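PDB 1YDO: HMG-CoA Lyase from Bacillus subtilis subsp. subtilis, which belongs to the HMGL-like family of TIM-barrel enzymes, its fold built round a barrel of eight parallel strands ringed by helices. Local coordinates for residues P14-P22 with G235-A243. Residues are numbered along the deposited sequence; the frame is centred on the assembly and turned at random.
Sequences PRDGLQNEP and GGLGGCPYA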
ATOM      1  N   PRO A  14      -9.356   1.089 -18.413  1.00 30.99           N
ATOM      2  CA  PRO A  14     -10.511   1.055 -19.312  1.00 31.89           C
ATOM      3  C   PRO A  14     -10.983  -0.358 -19.610  1.00 33.53           C
ATOM      4  O   PRO A  14     -12.068  -0.559 -20.138  1.00 36.13           O
ATOM      5  CB  PRO A  14     -10.009   1.787 -20.549  1.00 30.38           C
ATOM      6  CG  PRO A  14      -8.552   1.543 -20.528  1.00 31.97           C
ATOM      7  CD  PRO A  14      -8.193   1.700 -19.072  1.00 30.01           C
ATOM      8  N   ARG A  15     -10.180  -1.351 -19.260  1.00 35.71           N
ATOM      9  CA  ARG A  15     -10.597  -2.704 -19.532  1.00 36.82           C
ATOM     10  C   ARG A  15     -10.829  -3.481 -18.251  1.00 37.51           C
ATOM     11  O   ARG A  15     -11.979  -3.631 -17.819  1.00 37.17           O
ATOM     12  CB  ARG A  15      -9.568  -3.404 -20.406  1.00 37.53           C
ATOM     13  CG  ARG A  15     -10.044  -4.727 -20.940  1.00 38.68           C
ATOM     14  CD  ARG A  15      -9.065  -5.804 -20.536  1.00 40.98           C
ATOM     15  NE  ARG A  15      -9.445  -6.499 -19.309  1.00 39.69           N
ATOM     16  CZ  ARG A  15      -8.594  -7.165 -18.532  1.00 38.50           C
ATOM     17  NH1 ARG A  15      -7.303  -7.220 -18.841  1.00 36.25           N
ATOM     18  NH2 ARG A  15      -9.039  -7.795 -17.457  1.00 39.08           N
ATOM     19  N   ASP A  16      -9.746  -3.963 -17.636  1.00 38.29           N
ATOM     20  CA  ASP A  16      -9.832  -4.738 -16.385  1.00 38.72           C
ATOM     21  C   ASP A  16     -10.544  -3.939 -15.292  1.00 37.52           C
ATOM     22  O   ASP A  16     -11.163  -4.511 -14.396  1.00 36.16           O
ATOM     23  CB  ASP A  16      -8.432  -5.130 -15.891  1.00 40.25           C
ATOM     24  CG  ASP A  16      -8.461  -6.308 -14.915  1.00 41.21           C
ATOM     25  OD1 ASP A  16      -7.385  -6.715 -14.426  1.00 41.17           O
ATOM     26  OD2 ASP A  16      -9.565  -6.833 -14.640  1.00 44.07           O
ATOM     27  N   GLY A  17     -10.465  -2.617 -15.388  1.00 36.96           N
ATOM     28  CA  GLY A  17     -11.118  -1.786 -14.405  1.00 37.13           C
ATOM     29  C   GLY A  17     -12.593  -1.620 -14.660  1.00 36.69           C
ATOM     30  O   GLY A  17     -13.413  -1.853 -13.776  1.00 36.86           O
ATOM     31  N   LEU A  18     -12.954  -1.237 -15.871  1.00 37.78           N
ATOM     32  CA  LEU A  18     -14.369  -1.036 -16.153  1.00 40.09           C
ATOM     33  C   LEU A  18     -15.212  -2.311 -16.139  1.00 41.66           C
ATOM     34  O   LEU A  18     -16.371  -2.278 -15.721  1.00 40.59           O
ATOM     35  CB  LEU A  18     -14.530  -0.290 -17.477  1.00 38.32           C
ATOM     36  CG  LEU A  18     -14.695   1.235 -17.362  1.00 37.71           C
ATOM     37  CD1 LEU A  18     -14.067   1.787 -16.095  1.00 36.96           C
ATOM     38  CD2 LEU A  18     -14.078   1.876 -18.579  1.00 37.94           C
ATOM     39  N   GLN A  19     -14.635  -3.430 -16.570  1.00 44.37           N
ATOM     40  CA  GLN A  19     -15.390  -4.679 -16.582  1.00 47.17           C
ATOM     41  C   GLN A  19     -15.543  -5.257 -15.193  1.00 48.56           C
ATOM     42  O   GLN A  19     -16.232  -6.263 -15.004  1.00 49.21           O
ATOM     43  CB  GLN A  19     -14.742  -5.735 -17.487  1.00 47.14           C
ATOM     44  CG  GLN A  19     -13.488  -6.388 -16.941  1.00 46.59           C
ATOM     45  CD  GLN A  19     -13.097  -7.631 -17.723  1.00 46.13           C
ATOM     46  OE1 GLN A  19     -13.699  -8.682 -17.556  1.00 46.89           O
ATOM     47  NE2 GLN A  19     -12.094  -7.511 -18.592  1.00 46.50           N
ATOM     48  N   ASN A  20     -14.901  -4.628 -14.220  1.00 49.96           N
ATOM     49  CA  ASN A  20     -14.986  -5.090 -12.841  1.00 51.72           C
ATOM     50  C   ASN A  20     -15.798  -4.119 -11.965  1.00 51.41           C
ATOM     51  O   ASN A  20     -15.852  -4.245 -10.740  1.00 50.79           O
ATOM     52  CB  ASN A  20     -13.573  -5.298 -12.272  1.00 54.79           C
ATOM     53  CG  ASN A  20     -13.014  -6.705 -12.553  1.00 57.80           C
ATOM     54  OD1 ASN A  20     -12.938  -7.144 -13.700  1.00 59.09           O
ATOM     55  ND2 ASN A  20     -12.617  -7.409 -11.490  1.00 59.90           N
ATOM     56  N   GLU A  21     -16.437  -3.150 -12.607  1.00 51.49           N
ATOM     57  CA  GLU A  21     -17.261  -2.194 -11.897  1.00 51.32           C
ATOM     58  C   GLU A  21     -18.734  -2.430 -12.214  1.00 50.83           C
ATOM     59  O   GLU A  21     -19.129  -2.495 -13.378  1.00 51.68           O
ATOM     60  CB  GLU A  21     -16.856  -0.782 -12.277  1.00 51.16           C
ATOM     61  CG  GLU A  21     -15.533  -0.360 -11.663  1.00 51.25           C
ATOM     62  CD  GLU A  21     -15.588  -0.312 -10.140  1.00 51.36           C
ATOM     63  OE1 GLU A  21     -16.700  -0.144  -9.594  1.00 50.53           O
ATOM     64  OE2 GLU A  21     -14.522  -0.417  -9.487  1.00 51.57           O
ATOM     65  N   PRO A  22     -19.562  -2.586 -11.173  1.00 50.27           N
ATOM     66  CA  PRO A  22     -20.999  -2.821 -11.332  1.00 49.77           C
ATOM     67  C   PRO A  22     -21.740  -1.571 -11.782  1.00 50.04           C
ATOM     68  O   PRO A  22     -22.832  -1.263 -11.299  1.00 51.18           O
ATOM     69  CB  PRO A  22     -21.418  -3.299  -9.949  1.00 48.98           C
ATOM     70  CG  PRO A  22     -20.486  -2.561  -9.050  1.00 49.23           C
ATOM     71  CD  PRO A  22     -19.167  -2.684  -9.758  1.00 49.30           C
ATOM     72  N   GLY A 235      -6.820   5.268 -10.825  1.00 35.53           N
ATOM     73  CA  GLY A 235      -7.748   5.381  -9.706  1.00 35.81           C
ATOM     74  C   GLY A 235      -7.944   4.115  -8.879  1.00 35.34           C
ATOM     75  O   GLY A 235      -8.479   4.154  -7.765  1.00 34.36           O
ATOM     76  N   GLY A 236      -7.497   2.986  -9.410  1.00 35.21           N
ATOM     77  CA  GLY A 236      -7.667   1.742  -8.694  1.00 36.26           C
ATOM     78  C   GLY A 236      -8.976   1.088  -9.101  1.00 37.29           C
ATOM     79  O   GLY A 236      -9.483   0.194  -8.418  1.00 37.93           O
ATOM     80  N   LEU A 237      -9.529   1.539 -10.220  1.00 37.31           N
ATOM     81  CA  LEU A 237     -10.765   0.981 -10.716  1.00 40.19           C
ATOM     82  C   LEU A 237     -10.741  -0.526 -10.683  1.00 41.93           C
ATOM     83  O   LEU A 237      -9.676  -1.143 -10.735  1.00 41.25           O
ATOM     84  CB  LEU A 237     -11.025   1.429 -12.150  1.00 39.46           C
ATOM     85  CG  LEU A 237     -11.901   2.663 -12.292  1.00 40.60           C
ATOM     86  CD1 LEU A 237     -11.870   3.136 -13.740  1.00 40.81           C
ATOM     87  CD2 LEU A 237     -13.320   2.337 -11.854  1.00 39.36           C
ATOM     88  N   GLY A 238     -11.929  -1.115 -10.595  1.00 44.39           N
ATOM     89  CA  GLY A 238     -12.035  -2.560 -10.590  1.00 47.53           C
ATOM     90  C   GLY A 238     -11.911  -3.205  -9.228  1.00 49.76           C
ATOM     91  O   GLY A 238     -10.837  -3.214  -8.620  1.00 49.71           O
ATOM     92  N   GLY A 239     -13.024  -3.756  -8.758  1.00 51.44           N
ATOM     93  CA  GLY A 239     -13.028  -4.421  -7.476  1.00 53.67           C
ATOM     94  C   GLY A 239     -12.673  -5.876  -7.679  1.00 55.01           C
ATOM     95  O   GLY A 239     -12.641  -6.356  -8.814  1.00 54.77           O
ATOM     96  N   CYS A 240     -12.394  -6.576  -6.587  1.00 56.98           N
ATOM     97  CA  CYS A 240     -12.052  -7.988  -6.660  1.00 60.34           C
ATOM     98  C   CYS A 240     -13.336  -8.807  -6.518  1.00 61.85           C
ATOM     99  O   CYS A 240     -14.017  -8.731  -5.498  1.00 61.61           O
ATOM    100  CB  CYS A 240     -11.064  -8.350  -5.544  1.00 61.33           C
ATOM    101  SG  CYS A 240     -10.353 -10.008  -5.676  1.00 62.07           S
ATOM    102  N   PRO A 241     -13.689  -9.594  -7.552  1.00 64.08           N
ATOM    103  CA  PRO A 241     -14.903 -10.419  -7.518  1.00 65.88           C
ATOM    104  C   PRO A 241     -14.859 -11.486  -6.432  1.00 67.60           C
ATOM    105  O   PRO A 241     -15.897 -11.922  -5.943  1.00 67.50           O
ATOM    106  CB  PRO A 241     -14.962 -11.011  -8.927  1.00 64.76           C
ATOM    107  CG  PRO A 241     -13.528 -11.116  -9.304  1.00 64.29           C
ATOM    108  CD  PRO A 241     -12.952  -9.803  -8.813  1.00 64.81           C
ATOM    109  N   TYR A 242     -13.649 -11.891  -6.059  1.00 69.76           N
ATOM    110  CA  TYR A 242     -13.453 -12.894  -5.021  1.00 72.31           C
ATOM    111  C   TYR A 242     -13.735 -12.274  -3.643  1.00 72.76           C
ATOM    112  O   TYR A 242     -14.072 -12.978  -2.691  1.00 72.78           O
ATOM    113  CB  TYR A 242     -12.017 -13.433  -5.085  1.00 75.31           C
ATOM    114  CG  TYR A 242     -11.730 -14.612  -4.167  1.00 79.25           C
ATOM    115  CD1 TYR A 242     -12.529 -15.767  -4.205  1.00 80.29           C
ATOM    116  CD2 TYR A 242     -10.639 -14.589  -3.277  1.00 80.25           C
ATOM    117  CE1 TYR A 242     -12.249 -16.873  -3.379  1.00 80.96           C
ATOM    118  CE2 TYR A 242     -10.350 -15.691  -2.448  1.00 80.90           C
ATOM    119  CZ  TYR A 242     -11.158 -16.825  -2.505  1.00 81.17           C
ATOM    120  OH  TYR A 242     -10.868 -17.911  -1.703  1.00 80.91           O
ATOM    121  N   ALA A 243     -13.606 -10.952  -3.546  1.00 73.34           N
ATOM    122  CA  ALA A 243     -13.854 -10.229  -2.299  1.00 73.32           C
ATOM    123  C   ALA A 243     -14.452  -8.850  -2.599  1.00 73.89           C
ATOM    124  O   ALA A 243     -13.722  -7.869  -2.750  1.00 73.75           O
ATOM    125  CB  ALA A 243     -12.558 -10.078  -1.515  1.00 72.81           C
TER
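Leu237 and then Asn20 bury the most surface, followed by Glu21 and Gly238 equally, where 14-22, running from helix 13-17 into a 3-10 segment at 18-20, meets the glycine-rich loop 235-243. The CB of Leu237 is directed at 14-22, and its atoms spread over three partners: CB packs on Gly17 CA, CD1 meets Leu18 CD1 at 3.5 Å, and CD2 lies against Glu21 CG. The side chains of Glu21 and Leu237 cross at about a right angle.

Asn20 supplies the straightest hydrogen bond. Its ND2 donates to Gly239 O over 2.9 Å with an N-H...O angle of 173°; the acceptor lies only 3° out of the amide plane and takes the bond almost end-on to its carbonyl. Asn20 CB meanwhile rests 3.6 Å from Gly238 CA, and ND2 also touches Pro241 CD. A weak return bond, Gly239 N to Asn20 O at 3.5 Å, makes the pairing of these two residues reciprocal.

Glu21 has CG beside its backbone N (chi1 -74°) and a chain bent at chi2, which brings OE2 back to the loop. There Glu21 OE2 accepts the N-H of Gly238 N through its anti lone pair at 2.9 Å, in a noticeably bent bond. The other oxygen, OE1, forms a salt bridge with Lys286, so both carboxylate oxygens have partners.

Gly17 and Gly238 bring the backbones together, their CA atoms 4.0 Å apart. This joins the segments that follow strands 8-11 and 229-232, neighbours in the barrel. Trp33 of helix 27-38 touches both leucines, while Ile280 and Met284 of helix 270-284 pack on Leu237.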